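Local coordinates for putative type VI secretion protein (Escherichia coli, PDB 4HH5) that probably uses ATP hydrolysis in its AAA+ modules to dismantle contracted type VI secretion sheaths, and is represented here by the helical N-terminal domain of ClpV1, at residues A[38-43]-A[95-100]; A[27-32]-A[43-48]; A[56-61]-A[114-119]; A[10-15]-A[21-26]. All coordinates share one frame; numbering follows the deposited sequence.

Contact 1: residues A[38-43]-A[95-100]; sequences ITPEHW and NALLKQ
Trp43 and Leu97 face each other with both CG atoms set anti to the backbone N, at chi1 -157° and 173°, and these torsions bring the indole and the isobutyl group together between the two helices, 40-50 and 92-107. One methyl of Leu97, CD2, touches both Pro40 CB, at 3.8 Å, and Trp43 CE3, at 4.1 Å, with Trp43 CZ3 scarcely farther away. Leu98, one position along its helix, sends its own CD2 across the side chain of Trp43 at about a right angle, to 4.1 Å from Trp43 CH2. Two methyl groups of helix 92-107 therefore meet the six-membered part of the indole, both from oblique directions. The backbones come closest at Pro40 and Leu97, whose CA atoms are 7.5 Å apart. Pro40 opens the helix immediately after Thr39, which sits at its N-cap and forms a capping box with His42. In that box Thr39 N donates to His42 ND1 over 3.1 Å in an almost straight bond (168°), with the donor close to the imidazole plane; the return bond, from His42 N to Thr39 OG1, is less certain. The single polar atom of the indole, Trp43 NE1, is engaged by Cys19 O in the neighbouring helix 17-32, while Leu94 and Leu23 add further apolar cover to Trp43. All four touching residues are buried and every contact between the segments is carbon to carbon, which implies that dispersion forces and exclusion of water hold these two helices together in the core of the Clp N-terminal domain.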
loop_
_atom_site.group_PDB
_atom_site.type_symbol
_atom_site.label_atom_id
_atom_site.label_comp_id
_atom_site.label_asym_id
_atom_site.label_seq_id
_atom_site.Cartn_x
_atom_site.Cartn_y
_atom_site.Cartn_z
ATOM N N ILE A 38 9.211 7.552 4.480
ATOM C CA ILE A 38 8.634 6.533 3.601
ATOM C C ILE A 38 7.140 6.856 3.544
ATOM O O ILE A 38 6.448 6.776 4.563
ATOM C CB ILE A 38 8.918 5.079 4.092
ATOM C CG1 ILE A 38 10.422 4.847 4.337
ATOM C CG2 ILE A 38 8.356 4.051 3.099
ATOM C CD1 ILE A 38 10.760 3.868 5.426
ATOM N N THR A 39 6.665 7.277 2.363
ATOM C CA THR A 39 5.275 7.681 2.160
ATOM C C THR A 39 4.428 6.559 1.520
ATOM O O THR A 39 5.010 5.633 0.936
ATOM C CB THR A 39 5.232 8.918 1.256
ATOM O OG1 THR A 39 5.591 8.512 -0.062
ATOM C CG2 THR A 39 6.114 10.072 1.754
ATOM N N PRO A 40 3.063 6.655 1.536
ATOM C CA PRO A 40 2.252 5.634 0.844
ATOM C C PRO A 40 2.551 5.591 -0.649
ATOM O O PRO A 40 2.429 4.530 -1.236
ATOM C CB PRO A 40 0.805 6.074 1.111
ATOM C CG PRO A 40 0.880 6.974 2.293
ATOM C CD PRO A 40 2.197 7.673 2.169
ATOM N N GLU A 41 2.986 6.726 -1.254
ATOM C CA GLU A 41 3.353 6.774 -2.675
ATOM C C GLU A 41 4.569 5.885 -2.941
ATOM O O GLU A 41 4.571 5.172 -3.949
ATOM C CB GLU A 41 3.609 8.211 -3.163
ATOM C CG GLU A 41 2.363 9.079 -3.249
ATOM C CD GLU A 41 1.936 9.786 -1.976
ATOM O OE1 GLU A 41 2.482 9.488 -0.888
ATOM O OE2 GLU A 41 1.047 10.657 -2.076
ATOM N N HIS A 42 5.588 5.903 -2.029
ATOM C CA HIS A 42 6.786 5.049 -2.144
ATOM C C HIS A 42 6.360 3.573 -2.105
ATOM O O HIS A 42 6.857 2.762 -2.895
ATOM C CB HIS A 42 7.785 5.306 -1.005
ATOM C CG HIS A 42 8.551 6.593 -1.113
ATOM N ND1 HIS A 42 8.303 7.654 -0.258
ATOM C CD2 HIS A 42 9.573 6.924 -1.935
ATOM C CE1 HIS A 42 9.155 8.607 -0.609
ATOM N NE2 HIS A 42 9.946 8.214 -1.605
ATOM N N TRP A 43 5.434 3.244 -1.190
ATOM C CA TRP A 43 4.893 1.900 -1.014
ATOM C C TRP A 43 4.105 1.447 -2.240
ATOM O O TRP A 43 4.336 0.342 -2.721
ATOM C CB TRP A 43 4.021 1.841 0.238
ATOM C CG TRP A 43 3.852 0.471 0.834
ATOM C CD1 TRP A 43 4.432 -0.696 0.418
ATOM C CD2 TRP A 43 3.060 0.139 1.980
ATOM N NE1 TRP A 43 4.037 -1.734 1.229
ATOM C CE2 TRP A 43 3.207 -1.245 2.208
ATOM C CE3 TRP A 43 2.257 0.888 2.857
ATOM C CZ2 TRP A 43 2.593 -1.894 3.280
ATOM C CZ3 TRP A 43 1.654 0.244 3.924
ATOM C CH2 TRP A 43 1.825 -1.132 4.127
ATOM N N ASN A 95 1.885 5.531 8.695
ATOM C CA ASN A 95 1.477 4.923 9.972
ATOM C C ASN A 95 -0.053 4.893 10.043
ATOM O O ASN A 95 -0.618 3.896 10.472
ATOM C CB ASN A 95 2.041 5.704 11.171
ATOM C CG ASN A 95 3.533 5.588 11.359
ATOM O OD1 ASN A 95 4.115 4.505 11.272
ATOM N ND2 ASN A 95 4.179 6.700 11.681
ATOM N N ALA A 96 -0.714 5.977 9.581
ATOM C CA ALA A 96 -2.174 6.104 9.519
ATOM C C ALA A 96 -2.775 5.095 8.522
ATOM O O ALA A 96 -3.747 4.433 8.865
ATOM C CB ALA A 96 -2.561 7.519 9.128
ATOM N N LEU A 97 -2.179 4.957 7.309
ATOM C CA LEU A 97 -2.640 4.002 6.287
ATOM C C LEU A 97 -2.521 2.561 6.797
ATOM O O LEU A 97 -3.456 1.785 6.643
ATOM C CB LEU A 97 -1.879 4.181 4.952
ATOM C CG LEU A 97 -2.157 3.134 3.842
ATOM C CD1 LEU A 97 -3.539 3.336 3.217
ATOM C CD2 LEU A 97 -1.089 3.186 2.762
ATOM N N LEU A 98 -1.391 2.231 7.435
ATOM C CA LEU A 98 -1.102 0.904 7.990
ATOM C C LEU A 98 -2.139 0.510 9.043
ATOM O O LEU A 98 -2.679 -0.584 8.995
ATOM C CB LEU A 98 0.289 0.944 8.647
ATOM C CG LEU A 98 1.192 -0.300 8.702
ATOM C CD1 LEU A 98 0.554 -1.563 8.112
ATOM C CD2 LEU A 98 2.511 -0.007 8.048
ATOM N N LYS A 99 -2.386 1.407 9.991
ATOM C CA LYS A 99 -3.323 1.252 11.103
ATOM C C LYS A 99 -4.763 1.106 10.601
ATOM O O LYS A 99 -5.482 0.220 11.061
ATOM C CB LYS A 99 -3.110 2.446 12.057
ATOM C CG LYS A 99 -4.240 2.890 12.946
ATOM C CD LYS A 99 -3.755 4.040 13.816
ATOM C CE LYS A 99 -4.875 4.828 14.439
ATOM N NZ LYS A 99 -4.352 5.996 15.196
ATOM N N GLN A 100 -5.163 1.945 9.633
ATOM C CA GLN A 100 -6.507 1.870 9.057
ATOM C C GLN A 100 -6.724 0.617 8.224
ATOM O O GLN A 100 -7.815 0.041 8.270
ATOM C CB GLN A 100 -6.851 3.143 8.293
ATOM C CG GLN A 100 -7.165 4.281 9.283
ATOM C CD GLN A 100 -7.541 5.580 8.638
ATOM O OE1 GLN A 100 -7.159 5.875 7.504
ATOM N NE2 GLN A 100 -8.301 6.395 9.362
#

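Contact 2: residues A[27-32]-A[43-48]; sequences ASLCQT and WLLKLL
Leu29 and Leu45 join helix 17-32 to helix 40-50, successive helices of the mainly helical Clp N-terminal domain that are connected through the short strand 37-38. The tighter part of the contact is apolar: CD2 of Leu29 lies 4.0 Å from CD2 of Leu45, and the two side chains cross at about a right angle. Each leucine carries CG anti to its backbone N (chi1 166° and -175°), which points both side chains at the opposing helix. Leu77 and Trp70 of helix 66-78 pack against Leu29 and Leu45 respectively, adding a third wall. The other side, toward solvent, is looser. There only the CE end of the Lys46 chain comes near Leu29, reaching 4.3 Å from Leu29 CB, whereas the charged NZ forms a salt bridge with Glu49 OE1 on the next turn of its own helix. The ammonium group thus keeps an ionic partner while the carbon next to it meets the leucine. Near the last turn of helix 17-32 the carbonyl of Leu29 is held by a side chain as well: Thr32 OG1 donates to Leu29 O at 2.7 Å, tilted 23° from the carbonyl plane.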
loop_
_atom_site.group_PDB
_atom_site.type_symbol
_atom_site.label_atom_id
_atom_site.label_comp_id
_atom_site.label_asym_id
_atom_site.label_seq_id
_atom_site.Cartn_x
_atom_site.Cartn_y
_atom_site.Cartn_z
ATOM N N ALA A 27 11.465 1.479 1.594
ATOM C CA ALA A 27 12.477 1.935 2.557
ATOM C C ALA A 27 13.854 1.981 1.881
ATOM O O ALA A 27 14.594 2.943 2.089
ATOM C CB ALA A 27 12.519 1.010 3.769
ATOM N N SER A 28 14.181 0.960 1.046
ATOM C CA SER A 28 15.448 0.905 0.296
ATOM C C SER A 28 15.530 2.041 -0.721
ATOM O O SER A 28 16.574 2.688 -0.820
ATOM C CB SER A 28 15.617 -0.440 -0.406
ATOM O OG SER A 28 15.796 -1.469 0.551
ATOM N N LEU A 29 14.419 2.312 -1.439
ATOM C CA LEU A 29 14.343 3.389 -2.427
ATOM C C LEU A 29 14.551 4.760 -1.760
ATOM O O LEU A 29 15.323 5.572 -2.272
ATOM C CB LEU A 29 13.020 3.304 -3.209
ATOM C CG LEU A 29 12.592 4.507 -4.067
ATOM C CD1 LEU A 29 13.449 4.639 -5.330
ATOM C CD2 LEU A 29 11.128 4.388 -4.446
ATOM N N CYS A 30 13.924 4.980 -0.587
ATOM C CA CYS A 30 14.083 6.205 0.206
ATOM C C CYS A 30 15.532 6.417 0.611
ATOM O O CYS A 30 16.014 7.548 0.548
ATOM C CB CYS A 30 13.178 6.175 1.430
ATOM S SG CYS A 30 11.448 6.531 1.076
ATOM N N GLN A 31 16.219 5.325 1.033
ATOM C CA GLN A 31 17.626 5.340 1.443
ATOM C C GLN A 31 18.525 5.757 0.282
ATOM O O GLN A 31 19.360 6.641 0.480
ATOM C CB GLN A 31 18.051 3.977 2.005
ATOM C CG GLN A 31 19.248 4.050 2.946
ATOM C CD GLN A 31 19.478 2.777 3.721
ATOM O OE1 GLN A 31 20.598 2.262 3.783
ATOM N NE2 GLN A 31 18.441 2.254 4.363
ATOM N N THR A 32 18.322 5.176 -0.935
ATOM C CA THR A 32 19.113 5.516 -2.137
ATOM C C THR A 32 18.967 6.988 -2.534
ATOM O O THR A 32 19.861 7.530 -3.184
ATOM C CB THR A 32 18.780 4.623 -3.350
ATOM O OG1 THR A 32 17.451 4.891 -3.795
ATOM C CG2 THR A 32 18.992 3.136 -3.088
ATOM N N TRP A 43 5.434 3.244 -1.190
ATOM C CA TRP A 43 4.893 1.900 -1.014
ATOM C C TRP A 43 4.105 1.447 -2.240
ATOM O O TRP A 43 4.336 0.342 -2.721
ATOM C CB TRP A 43 4.021 1.841 0.238
ATOM C CG TRP A 43 3.852 0.471 0.834
ATOM C CD1 TRP A 43 4.432 -0.696 0.418
ATOM C CD2 TRP A 43 3.060 0.139 1.980
ATOM N NE1 TRP A 43 4.037 -1.734 1.229
ATOM C CE2 TRP A 43 3.207 -1.245 2.208
ATOM C CE3 TRP A 43 2.257 0.888 2.857
ATOM C CZ2 TRP A 43 2.593 -1.894 3.280
ATOM C CZ3 TRP A 43 1.654 0.244 3.924
ATOM C CH2 TRP A 43 1.825 -1.132 4.127
ATOM N N LEU A 44 3.185 2.292 -2.755
ATOM C CA LEU A 44 2.367 1.961 -3.939
ATOM C C LEU A 44 3.231 1.709 -5.171
ATOM O O LEU A 44 2.955 0.775 -5.922
ATOM C CB LEU A 44 1.297 3.037 -4.232
ATOM C CG LEU A 44 0.140 3.137 -3.221
ATOM C CD1 LEU A 44 -0.546 4.484 -3.315
ATOM C CD2 LEU A 44 -0.878 2.012 -3.399
ATOM N N LEU A 45 4.301 2.506 -5.346
ATOM C CA LEU A 45 5.242 2.350 -6.452
ATOM C C LEU A 45 5.828 0.930 -6.410
ATOM O O LEU A 45 5.812 0.235 -7.420
ATOM C CB LEU A 45 6.356 3.406 -6.332
ATOM C CG LEU A 45 7.389 3.486 -7.461
ATOM C CD1 LEU A 45 7.755 4.904 -7.737
ATOM C CD2 LEU A 45 8.669 2.742 -7.095
ATOM N N LYS A 46 6.325 0.508 -5.234
ATOM C CA LYS A 46 6.928 -0.807 -5.045
ATOM C C LYS A 46 5.931 -1.936 -5.115
ATOM O O LYS A 46 6.281 -3.001 -5.627
ATOM C CB LYS A 46 7.786 -0.866 -3.783
ATOM C CG LYS A 46 9.093 -0.085 -3.931
ATOM C CD LYS A 46 10.114 -0.858 -4.769
ATOM C CE LYS A 46 11.223 0.026 -5.277
ATOM N NZ LYS A 46 12.124 -0.711 -6.195
ATOM N N LEU A 47 4.676 -1.698 -4.681
ATOM C CA LEU A 47 3.625 -2.708 -4.813
ATOM C C LEU A 47 3.351 -2.973 -6.305
ATOM O O LEU A 47 3.360 -4.128 -6.738
ATOM C CB LEU A 47 2.334 -2.289 -4.088
ATOM C CG LEU A 47 2.330 -2.418 -2.553
ATOM C CD1 LEU A 47 1.208 -1.561 -1.949
ATOM C CD2 LEU A 47 2.144 -3.878 -2.114
ATOM N N LEU A 48 3.166 -1.896 -7.093
ATOM C CA LEU A 48 2.927 -1.986 -8.537
ATOM C C LEU A 48 4.143 -2.537 -9.267
ATOM O O LEU A 48 3.982 -3.232 -10.267
ATOM C CB LEU A 48 2.501 -0.629 -9.132
ATOM C CG LEU A 48 1.182 -0.026 -8.625
ATOM C CD1 LEU A 48 0.975 1.342 -9.210
ATOM C CD2 LEU A 48 -0.028 -0.924 -8.947
#

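Contact 3: residues A[56-61]-A[114-119]; sequences TVLGRR and RSVHLL
Val116 N and Arg114 NE, at the start of helix 115-124, both grip Asp54 OD2 on the first turn of helix 54-61, the first in a hydrogen bond and the second in a salt bridge, while Arg114 NH1 makes a further salt bridge to Asp153 in helix 149-155. The Asp54 carboxylate lies where the amino end of helix 115-124 presents its backbone N-H groups, a setting that would favour its negative charge. Alongside this polar clasp, the two helices of the Clp N-terminal domain are joined by the apolar contact of Leu58 with Val116 and Leu119. Among the hydrocarbons, Leu58 and Leu119 reach toward each other tip to tip, with Leu58 CD1 only 3.6 Å from Leu119 CD2. Different first torsions aim them: Leu58 has CG beside the backbone N (chi1 -65°), but in Leu119 it stands anti to that atom (chi1 -171°). The same methyl, Leu58 CD1, passes Val116 CG2 more loosely at 4.4 Å. Leu145 of helix 142-147 packs on all three residues, which are buried, and Leu152 covers Val116 as well. The backbones themselves stay well apart, the nearest CA atoms, those of Leu58 and Val116, being 9.0 Å from each other. At the start of helix 115-124, Arg114 N donates to His117 ND1 over 3.1 Å, from a position tilted out of the imidazole plane. One face of that His117 ring carries Val116 CG1, which lies 4.1 Å above the plane and is offset toward the rim.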
loop_
_atom_site.group_PDB
_atom_site.type_symbol
_atom_site.label_atom_id
_atom_site.label_comp_id
_atom_site.label_asym_id
_atom_site.label_seq_id
_atom_site.Cartn_x
_atom_site.Cartn_y
_atom_site.Cartn_z
ATOM N N THR A 56 -2.795 -4.924 -9.063
ATOM C CA THR A 56 -2.622 -5.313 -10.471
ATOM C C THR A 56 -3.845 -6.069 -10.990
ATOM O O THR A 56 -4.298 -5.793 -12.104
ATOM C CB THR A 56 -1.310 -6.107 -10.656
ATOM O OG1 THR A 56 -0.225 -5.260 -10.275
ATOM C CG2 THR A 56 -1.109 -6.603 -12.096
ATOM N N VAL A 57 -4.383 -6.997 -10.187
ATOM C CA VAL A 57 -5.587 -7.784 -10.530
ATOM C C VAL A 57 -6.789 -6.841 -10.771
ATOM O O VAL A 57 -7.513 -6.994 -11.761
ATOM C CB VAL A 57 -5.875 -8.876 -9.459
ATOM C CG1 VAL A 57 -7.255 -9.514 -9.649
ATOM C CG2 VAL A 57 -4.782 -9.947 -9.474
ATOM N N LEU A 58 -6.977 -5.866 -9.879
ATOM C CA LEU A 58 -8.060 -4.884 -9.975
ATOM C C LEU A 58 -7.883 -3.966 -11.185
ATOM O O LEU A 58 -8.846 -3.754 -11.928
ATOM C CB LEU A 58 -8.207 -4.096 -8.664
ATOM C CG LEU A 58 -8.641 -4.931 -7.447
ATOM C CD1 LEU A 58 -8.433 -4.165 -6.158
ATOM C CD2 LEU A 58 -10.074 -5.407 -7.563
ATOM N N GLY A 59 -6.640 -3.524 -11.422
ATOM C CA GLY A 59 -6.270 -2.703 -12.573
ATOM C C GLY A 59 -6.584 -3.388 -13.885
ATOM O O GLY A 59 -7.141 -2.771 -14.798
ATOM N N ARG A 60 -6.268 -4.689 -13.970
ATOM C CA ARG A 60 -6.550 -5.509 -15.145
ATOM C C ARG A 60 -8.068 -5.691 -15.319
ATOM O O ARG A 60 -8.588 -5.478 -16.418
ATOM C CB ARG A 60 -5.823 -6.871 -15.043
ATOM C CG ARG A 60 -6.130 -7.813 -16.214
ATOM C CD ARG A 60 -5.203 -9.007 -16.298
ATOM N NE ARG A 60 -5.433 -9.966 -15.214
ATOM C CZ ARG A 60 -4.593 -10.170 -14.204
ATOM N NH1 ARG A 60 -3.451 -9.494 -14.132
ATOM N NH2 ARG A 60 -4.883 -11.060 -13.263
ATOM N N ARG A 61 -8.779 -6.049 -14.237
ATOM C CA ARG A 61 -10.231 -6.247 -14.285
ATOM C C ARG A 61 -11.013 -4.980 -14.706
ATOM O O ARG A 61 -11.973 -5.072 -15.482
ATOM C CB ARG A 61 -10.748 -6.746 -12.929
ATOM C CG ARG A 61 -12.227 -7.108 -12.954
ATOM C CD ARG A 61 -12.415 -8.581 -12.709
ATOM N NE ARG A 61 -13.643 -9.122 -13.292
ATOM C CZ ARG A 61 -14.858 -8.966 -12.775
ATOM N NH1 ARG A 61 -15.911 -9.509 -13.366
ATOM N NH2 ARG A 61 -15.029 -8.246 -11.671
ATOM N N ARG A 114 -3.312 -7.304 3.426
ATOM C CA ARG A 114 -2.966 -7.448 2.013
ATOM C C ARG A 114 -3.175 -6.115 1.310
ATOM O O ARG A 114 -3.757 -5.208 1.918
ATOM C CB ARG A 114 -3.689 -8.628 1.345
ATOM C CG ARG A 114 -5.190 -8.615 1.410
ATOM C CD ARG A 114 -5.741 -9.982 1.077
ATOM N NE ARG A 114 -5.633 -10.289 -0.352
ATOM C CZ ARG A 114 -6.099 -11.400 -0.907
ATOM N NH1 ARG A 114 -6.700 -12.321 -0.161
ATOM N NH2 ARG A 114 -5.973 -11.598 -2.216
ATOM N N SER A 115 -2.697 -5.963 0.053
ATOM C CA SER A 115 -2.835 -4.669 -0.633
ATOM C C SER A 115 -4.262 -4.180 -0.822
ATOM O O SER A 115 -4.485 -2.974 -0.787
ATOM C CB SER A 115 -2.023 -4.603 -1.924
ATOM O OG SER A 115 -2.516 -5.505 -2.897
ATOM N N VAL A 116 -5.241 -5.098 -0.935
ATOM C CA VAL A 116 -6.653 -4.702 -1.051
ATOM C C VAL A 116 -7.127 -3.961 0.211
ATOM O O VAL A 116 -7.992 -3.102 0.102
ATOM C CB VAL A 116 -7.603 -5.865 -1.466
ATOM C CG1 VAL A 116 -7.831 -6.849 -0.318
ATOM C CG2 VAL A 116 -8.933 -5.327 -1.993
ATOM N N HIS A 117 -6.546 -4.280 1.396
ATOM C CA HIS A 117 -6.888 -3.609 2.663
ATOM C C HIS A 117 -6.292 -2.215 2.690
ATOM O O HIS A 117 -6.922 -1.298 3.211
ATOM C CB HIS A 117 -6.442 -4.424 3.891
ATOM C CG HIS A 117 -7.030 -5.802 3.932
ATOM N ND1 HIS A 117 -6.258 -6.902 4.248
ATOM C CD2 HIS A 117 -8.300 -6.209 3.697
ATOM C CE1 HIS A 117 -7.077 -7.942 4.198
ATOM N NE2 HIS A 117 -8.313 -7.573 3.852
ATOM N N LEU A 118 -5.096 -2.047 2.099
ATOM C CA LEU A 118 -4.455 -0.736 1.963
ATOM C C LEU A 118 -5.315 0.088 1.003
ATOM O O LEU A 118 -5.508 1.278 1.227
ATOM C CB LEU A 118 -3.026 -0.862 1.394
ATOM C CG LEU A 118 -2.027 -1.742 2.181
ATOM C CD1 LEU A 118 -0.729 -1.934 1.393
ATOM C CD2 LEU A 118 -1.698 -1.135 3.532
ATOM N N LEU A 119 -5.878 -0.568 -0.042
ATOM C CA LEU A 119 -6.743 0.106 -1.004
ATOM C C LEU A 119 -8.061 0.511 -0.353
ATOM O O LEU A 119 -8.520 1.635 -0.555
ATOM C CB LEU A 119 -6.969 -0.746 -2.263
ATOM C CG LEU A 119 -7.682 -0.043 -3.404
ATOM C CD1 LEU A 119 -6.861 1.131 -3.935
ATOM C CD2 LEU A 119 -7.983 -1.006 -4.510
#

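Contact 4: residues A[10-15]-A[21-26]; sequences ALLRRL and RALEGA
Leu12 lies in a helical backbone and Leu15, three residues on, has an extended one (psi 136°), after which the chain turns into helix 17-32 and brings Leu23 back against both; the closest CA atoms, those of Leu15 and Arg21, are 9.3 Å apart. The contact converges on one methyl group. Leu23 CD2 meets Leu12 CD2 at 3.7 Å and Leu15 CD1 at 3.8 Å, while Leu12 CD2 and Leu15 CD1 stand 4.2 Å from each other, so that three methyls form a compact triangle. In each pairing the side chain of Leu23 crosses its partner at about a right angle. Its CG is anti to the backbone N (chi1 -173°), which turns the branch toward the opposing segment; Leu15 instead holds CG beside its N (chi1 -69°), as does Leu12. The CB of Leu12 is not directed at the other segment, and its terminal branch makes the approach. Leu15 is buried and Leu12 and Leu23 only partly so, which places the contact at the margin of the hydrophobic interior. Arg14, which does not touch the 21-26 segment, makes a cation-pi interaction with Trp102. As packing between consecutive helices 2-14 and 17-32, the triangle closes a short turn of the Clp N-terminal domain. Leu12 and Leu15 also rest on Leu98 of helix 92-107, and Leu15 and Leu23 on Trp43 of helix 40-50, so the leucines sit where these four helices come together.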
loop_
_atom_site.group_PDB
_atom_site.type_symbol
_atom_site.label_atom_id
_atom_site.label_comp_id
_atom_site.label_asym_id
_atom_site.label_seq_id
_atom_site.Cartn_x
_atom_site.Cartn_y
_atom_site.Cartn_z
ATOM N N ALA A 10 3.727 -4.698 15.888
ATOM C CA ALA A 10 2.735 -5.760 15.671
ATOM C C ALA A 10 2.007 -5.546 14.334
ATOM O O ALA A 10 1.731 -6.506 13.616
ATOM C CB ALA A 10 1.740 -5.791 16.816
ATOM N N LEU A 11 1.735 -4.273 14.005
ATOM C CA LEU A 11 1.086 -3.819 12.782
ATOM C C LEU A 11 1.958 -4.238 11.577
ATOM O O LEU A 11 1.441 -4.831 10.632
ATOM C CB LEU A 11 0.975 -2.286 12.873
ATOM C CG LEU A 11 -0.247 -1.582 12.335
ATOM C CD1 LEU A 11 -1.474 -1.830 13.223
ATOM C CD2 LEU A 11 0.015 -0.088 12.282
ATOM N N LEU A 12 3.283 -3.994 11.652
ATOM C CA LEU A 12 4.246 -4.392 10.607
ATOM C C LEU A 12 4.296 -5.909 10.440
ATOM O O LEU A 12 4.371 -6.395 9.309
ATOM C CB LEU A 12 5.655 -3.860 10.911
ATOM C CG LEU A 12 5.865 -2.355 10.837
ATOM C CD1 LEU A 12 7.284 -2.005 11.204
ATOM C CD2 LEU A 12 5.542 -1.806 9.442
ATOM N N ARG A 13 4.214 -6.660 11.563
ATOM C CA ARG A 13 4.206 -8.126 11.524
ATOM C C ARG A 13 2.917 -8.695 10.905
ATOM O O ARG A 13 2.907 -9.852 10.487
ATOM C CB ARG A 13 4.417 -8.725 12.919
ATOM C CG ARG A 13 5.823 -8.515 13.465
ATOM C CD ARG A 13 6.130 -9.425 14.659
ATOM N NE ARG A 13 5.123 -9.357 15.731
ATOM C CZ ARG A 13 5.047 -8.396 16.650
ATOM N NH1 ARG A 13 5.893 -7.374 16.623
ATOM N NH2 ARG A 13 4.105 -8.433 17.579
ATOM N N ARG A 14 1.837 -7.900 10.858
ATOM C CA ARG A 14 0.568 -8.352 10.278
ATOM C C ARG A 14 0.550 -8.286 8.752
ATOM O O ARG A 14 -0.273 -8.949 8.116
ATOM C CB ARG A 14 -0.602 -7.575 10.879
ATOM C CG ARG A 14 -1.069 -8.205 12.179
ATOM C CD ARG A 14 -1.849 -7.216 12.981
ATOM N NE ARG A 14 -2.049 -7.682 14.351
ATOM C CZ ARG A 14 -2.045 -6.883 15.411
ATOM N NH1 ARG A 14 -1.858 -5.576 15.266
ATOM N NH2 ARG A 14 -2.227 -7.381 16.625
ATOM N N LEU A 15 1.452 -7.497 8.163
ATOM C CA LEU A 15 1.559 -7.389 6.704
ATOM C C LEU A 15 1.875 -8.754 6.120
ATOM O O LEU A 15 2.721 -9.482 6.667
ATOM C CB LEU A 15 2.680 -6.424 6.302
ATOM C CG LEU A 15 2.458 -4.951 6.594
ATOM C CD1 LEU A 15 3.749 -4.172 6.422
ATOM C CD2 LEU A 15 1.341 -4.370 5.724
ATOM N N ARG A 21 7.508 -7.076 1.675
ATOM C CA ARG A 21 8.579 -7.002 0.668
ATOM C C ARG A 21 8.550 -5.621 -0.022
ATOM O O ARG A 21 9.602 -5.003 -0.193
ATOM C CB ARG A 21 8.382 -8.116 -0.382
ATOM C CG ARG A 21 9.565 -8.391 -1.292
ATOM C CD ARG A 21 9.354 -9.711 -2.031
ATOM N NE ARG A 21 8.717 -9.525 -3.338
ATOM C CZ ARG A 21 7.608 -10.137 -3.746
ATOM N NH1 ARG A 21 6.976 -10.990 -2.943
ATOM N NH2 ARG A 21 7.121 -9.906 -4.956
ATOM N N ALA A 22 7.343 -5.141 -0.397
ATOM C CA ALA A 22 7.163 -3.830 -1.029
ATOM C C ALA A 22 7.507 -2.695 -0.067
ATOM O O ALA A 22 8.075 -1.689 -0.497
ATOM C CB ALA A 22 5.738 -3.676 -1.544
ATOM N N LEU A 23 7.180 -2.851 1.232
ATOM C CA LEU A 23 7.501 -1.814 2.224
ATOM C C LEU A 23 9.021 -1.719 2.427
ATOM O O LEU A 23 9.551 -0.615 2.534
ATOM C CB LEU A 23 6.743 -2.011 3.556
ATOM C CG LEU A 23 6.872 -0.893 4.613
ATOM C CD1 LEU A 23 6.442 0.479 4.063
ATOM C CD2 LEU A 23 6.042 -1.213 5.828
ATOM N N GLU A 24 9.716 -2.870 2.400
ATOM C CA GLU A 24 11.183 -2.937 2.483
ATOM C C GLU A 24 11.786 -2.279 1.237
ATOM O O GLU A 24 12.744 -1.525 1.360
ATOM C CB GLU A 24 11.672 -4.391 2.597
ATOM C CG GLU A 24 11.247 -5.071 3.878
ATOM N N GLY A 25 11.198 -2.554 0.065
ATOM C CA GLY A 25 11.603 -1.948 -1.205
ATOM C C GLY A 25 11.458 -0.432 -1.186
ATOM O O GLY A 25 12.349 0.286 -1.654
ATOM N N ALA A 26 10.339 0.071 -0.603
ATOM C CA ALA A 26 10.067 1.505 -0.454
ATOM C C ALA A 26 11.109 2.164 0.477
ATOM O O ALA A 26 11.593 3.260 0.166
ATOM C CB ALA A 26 8.658 1.728 0.080
#

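How the contacts relate
From the N terminus, contact 4 closes first, folding helix 2-14 onto helix 17-32 across a short turn. The second of these helices then serves contact 2, which closes the connection through strand 37-38 by packing helix 17-32 against helix 40-50. Before contact 2 is complete, contact 1 opens; the two cross, share Trp43, and contact 1 reaches forward about fifty residues to helix 92-107. Contact 3 begins inside that long loop and ends beyond it, crossing contact 1 and adding helices 54-61 and 115-124. Leu118 of contact 3 touches Trp43 and Leu97, whereas contacts 3 and 4 do not touch, their nearest atoms being about 5 Å apart.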